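Local coordinates for Dps family protein (Staphylococcus aureus subsp. aureus, PDB 2D5K) that probably oxidises and stores iron as a hollow twelve-subunit shell of the Dps family, and is linked to nucleoid compaction in staphylococci, at residues B[28-33]-B[40-45]. Numbering follows the deposited sequence.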
loop_
_atom_site.group_PDB
_atom_site.type_symbol
_atom_site.label_atom_id
_atom_site.label_comp_id
_atom_site.label_asym_id
_atom_site.label_seq_id
_atom_site.Cartn_x
_atom_site.Cartn_y
_atom_site.Cartn_z
ATOM N N ASN B 28 25.051 19.770 -3.793
ATOM C CA ASN B 28 25.797 20.838 -3.137
ATOM C C ASN B 28 24.822 21.815 -2.481
ATOM O O ASN B 28 24.960 22.148 -1.302
ATOM C CB ASN B 28 26.671 21.559 -4.170
ATOM C CG ASN B 28 27.477 22.698 -3.571
ATOM O OD1 ASN B 28 26.917 23.656 -3.040
ATOM N ND2 ASN B 28 28.805 22.599 -3.660
ATOM N N PHE B 29 23.825 22.268 -3.237
ATOM C CA PHE B 29 22.850 23.209 -2.693
ATOM C C PHE B 29 22.037 22.549 -1.579
ATOM O O PHE B 29 21.713 23.179 -0.578
ATOM C CB PHE B 29 21.932 23.732 -3.806
ATOM C CG PHE B 29 22.623 24.655 -4.788
ATOM C CD1 PHE B 29 23.969 24.991 -4.628
ATOM C CD2 PHE B 29 21.926 25.187 -5.870
ATOM C CE1 PHE B 29 24.609 25.843 -5.532
ATOM C CE2 PHE B 29 22.557 26.040 -6.779
ATOM C CZ PHE B 29 23.904 26.367 -6.607
ATOM N N HIS B 30 21.724 21.272 -1.768
ATOM C CA HIS B 30 20.974 20.477 -0.797
ATOM C C HIS B 30 21.730 20.444 0.538
ATOM O O HIS B 30 21.128 20.525 1.608
ATOM C CB HIS B 30 20.803 19.063 -1.381
ATOM C CG HIS B 30 20.326 18.024 -0.410
ATOM N ND1 HIS B 30 19.042 17.998 0.093
ATOM C CD2 HIS B 30 20.935 16.910 0.064
ATOM C CE1 HIS B 30 18.879 16.911 0.828
ATOM N NE2 HIS B 30 20.013 16.234 0.826
ATOM N N TRP B 31 23.056 20.351 0.469
ATOM C CA TRP B 31 23.878 20.283 1.672
ATOM C C TRP B 31 24.227 21.628 2.292
ATOM O O TRP B 31 24.201 21.784 3.513
ATOM C CB TRP B 31 25.199 19.555 1.379
ATOM C CG TRP B 31 25.042 18.140 0.906
ATOM C CD1 TRP B 31 24.091 17.244 1.298
ATOM C CD2 TRP B 31 25.883 17.450 -0.028
ATOM N NE1 TRP B 31 24.283 16.037 0.664
ATOM C CE2 TRP B 31 25.377 16.136 -0.155
ATOM C CE3 TRP B 31 27.015 17.814 -0.770
ATOM C CZ2 TRP B 31 25.965 15.182 -0.996
ATOM C CZ3 TRP B 31 27.603 16.863 -1.609
ATOM C CH2 TRP B 31 27.071 15.563 -1.713
ATOM N N TYR B 32 24.560 22.593 1.443
ATOM C CA TYR B 32 24.997 23.904 1.905
ATOM C C TYR B 32 23.964 25.004 2.106
ATOM O O TYR B 32 24.309 26.084 2.591
ATOM C CB TYR B 32 26.096 24.409 0.967
ATOM C CG TYR B 32 27.398 23.647 1.090
ATOM C CD1 TYR B 32 28.217 23.809 2.206
ATOM C CD2 TYR B 32 27.816 22.766 0.088
ATOM C CE1 TYR B 32 29.424 23.120 2.325
ATOM C CE2 TYR B 32 29.021 22.070 0.197
ATOM C CZ TYR B 32 29.822 22.256 1.321
ATOM O OH TYR B 32 31.024 21.592 1.431
ATOM N N VAL B 33 22.710 24.753 1.741
ATOM C CA VAL B 33 21.682 25.775 1.902
ATOM C C VAL B 33 21.518 26.150 3.372
ATOM O O VAL B 33 21.572 25.294 4.257
ATOM C CB VAL B 33 20.320 25.307 1.325
ATOM C CG1 VAL B 33 19.733 24.188 2.181
ATOM C CG2 VAL B 33 19.359 26.490 1.237
ATOM N N SER B 40 12.411 23.770 3.649
ATOM C CA SER B 40 11.755 23.673 2.348
ATOM C C SER B 40 12.746 23.446 1.207
ATOM O O SER B 40 12.564 22.547 0.385
ATOM C CB SER B 40 10.943 24.940 2.056
ATOM O OG SER B 40 9.826 25.044 2.919
ATOM N N LEU B 41 13.797 24.258 1.158
ATOM C CA LEU B 41 14.781 24.149 0.090
ATOM C C LEU B 41 15.617 22.873 0.147
ATOM O O LEU B 41 15.939 22.291 -0.888
ATOM C CB LEU B 41 15.688 25.383 0.097
ATOM C CG LEU B 41 14.938 26.691 -0.180
ATOM C CD1 LEU B 41 15.908 27.861 -0.103
ATOM C CD2 LEU B 41 14.277 26.632 -1.557
ATOM N N HIS B 42 15.964 22.439 1.353
ATOM C CA HIS B 42 16.751 21.221 1.527
ATOM C C HIS B 42 16.016 20.081 0.819
ATOM O O HIS B 42 16.618 19.297 0.081
ATOM C CB HIS B 42 16.916 20.924 3.026
ATOM C CG HIS B 42 17.655 19.657 3.324
ATOM N ND1 HIS B 42 17.059 18.576 3.938
ATOM C CD2 HIS B 42 18.944 19.304 3.109
ATOM C CE1 HIS B 42 17.950 17.612 4.089
ATOM N NE2 HIS B 42 19.102 18.029 3.595
ATOM N N VAL B 43 14.704 20.012 1.026
ATOM C CA VAL B 43 13.888 18.980 0.405
ATOM C C VAL B 43 13.698 19.221 -1.089
ATOM O O VAL B 43 13.855 18.304 -1.892
ATOM C CB VAL B 43 12.498 18.890 1.072
ATOM C CG1 VAL B 43 11.614 17.916 0.305
ATOM C CG2 VAL B 43 12.653 18.437 2.512
ATOM N N LYS B 44 13.367 20.452 -1.466
ATOM C CA LYS B 44 13.153 20.771 -2.874
ATOM C C LYS B 44 14.367 20.425 -3.736
ATOM O O LYS B 44 14.220 19.907 -4.842
ATOM C CB LYS B 44 12.810 22.257 -3.048
ATOM C CG LYS B 44 12.476 22.629 -4.490
ATOM C CD LYS B 44 11.300 21.799 -5.001
ATOM C CE LYS B 44 11.164 21.866 -6.521
ATOM N NZ LYS B 44 10.778 23.214 -7.035
ATOM N N PHE B 45 15.565 20.707 -3.236
ATOM C CA PHE B 45 16.765 20.399 -4.006
ATOM C C PHE B 45 16.931 18.895 -4.204
ATOM O O PHE B 45 17.464 18.459 -5.225
ATOM C CB PHE B 45 18.012 20.995 -3.339
ATOM C CG PHE B 45 18.038 22.505 -3.340
ATOM C CD1 PHE B 45 17.481 23.224 -4.395
ATOM C CD2 PHE B 45 18.629 23.204 -2.295
ATOM C CE1 PHE B 45 17.510 24.620 -4.405
ATOM C CE2 PHE B 45 18.665 24.597 -2.297
ATOM C CZ PHE B 45 18.103 25.305 -3.354
#
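The imidazoles of His30 and His42 lie face on face in an offset stack, centroids 4.0 Å apart and planes only 10° from parallel. The two residues belong to helices 5-32 and 38-65, antiparallel neighbours in the four-helix bundle of the ferritin-like fold. CE1 of His30 sits over a face of His42, toward its rim and close to NE2. At the edge of the His30 ring, in its plane, is the carbonyl O of His42. At the edge of the His42 ring, also in plane, CD2 approaches the backbone O of His30 at 2.9 Å. One face of the Phe45 ring carries CB of Phe29, and CB of Val33 lies near its edge.

The axes of the short helical segments 28-32 and 40-45 come within 8.3 Å, close to the loop that joins the two helices. Phe29 CB makes a CH-pi contact 3.9 Å from the Phe45 centroid, and the Phe29 ring then turns its edge toward the same ring. CG2 of Val33 meets CD1 of Leu41 at 3.9 Å. Leu99 and Met95 of helix 92-120 pack against Phe45 and Phe29.

The histidines face a second subunit. NE2 of His42 hydrogen-bonds Glu61 of that second subunit, and NE2 of His30 makes a weak hydrogen bond to Asp57 of the same neighbouring subunit. The position is consistent with the dimer interface where Dps proteins place their ferroxidase centre. With CG anti to the backbone N (chi1 167°), the His30 ring reaches toward helix 38-65. From there ND1 donates to O of His42 at 2.8 Å, with an N-H...O angle of 151°.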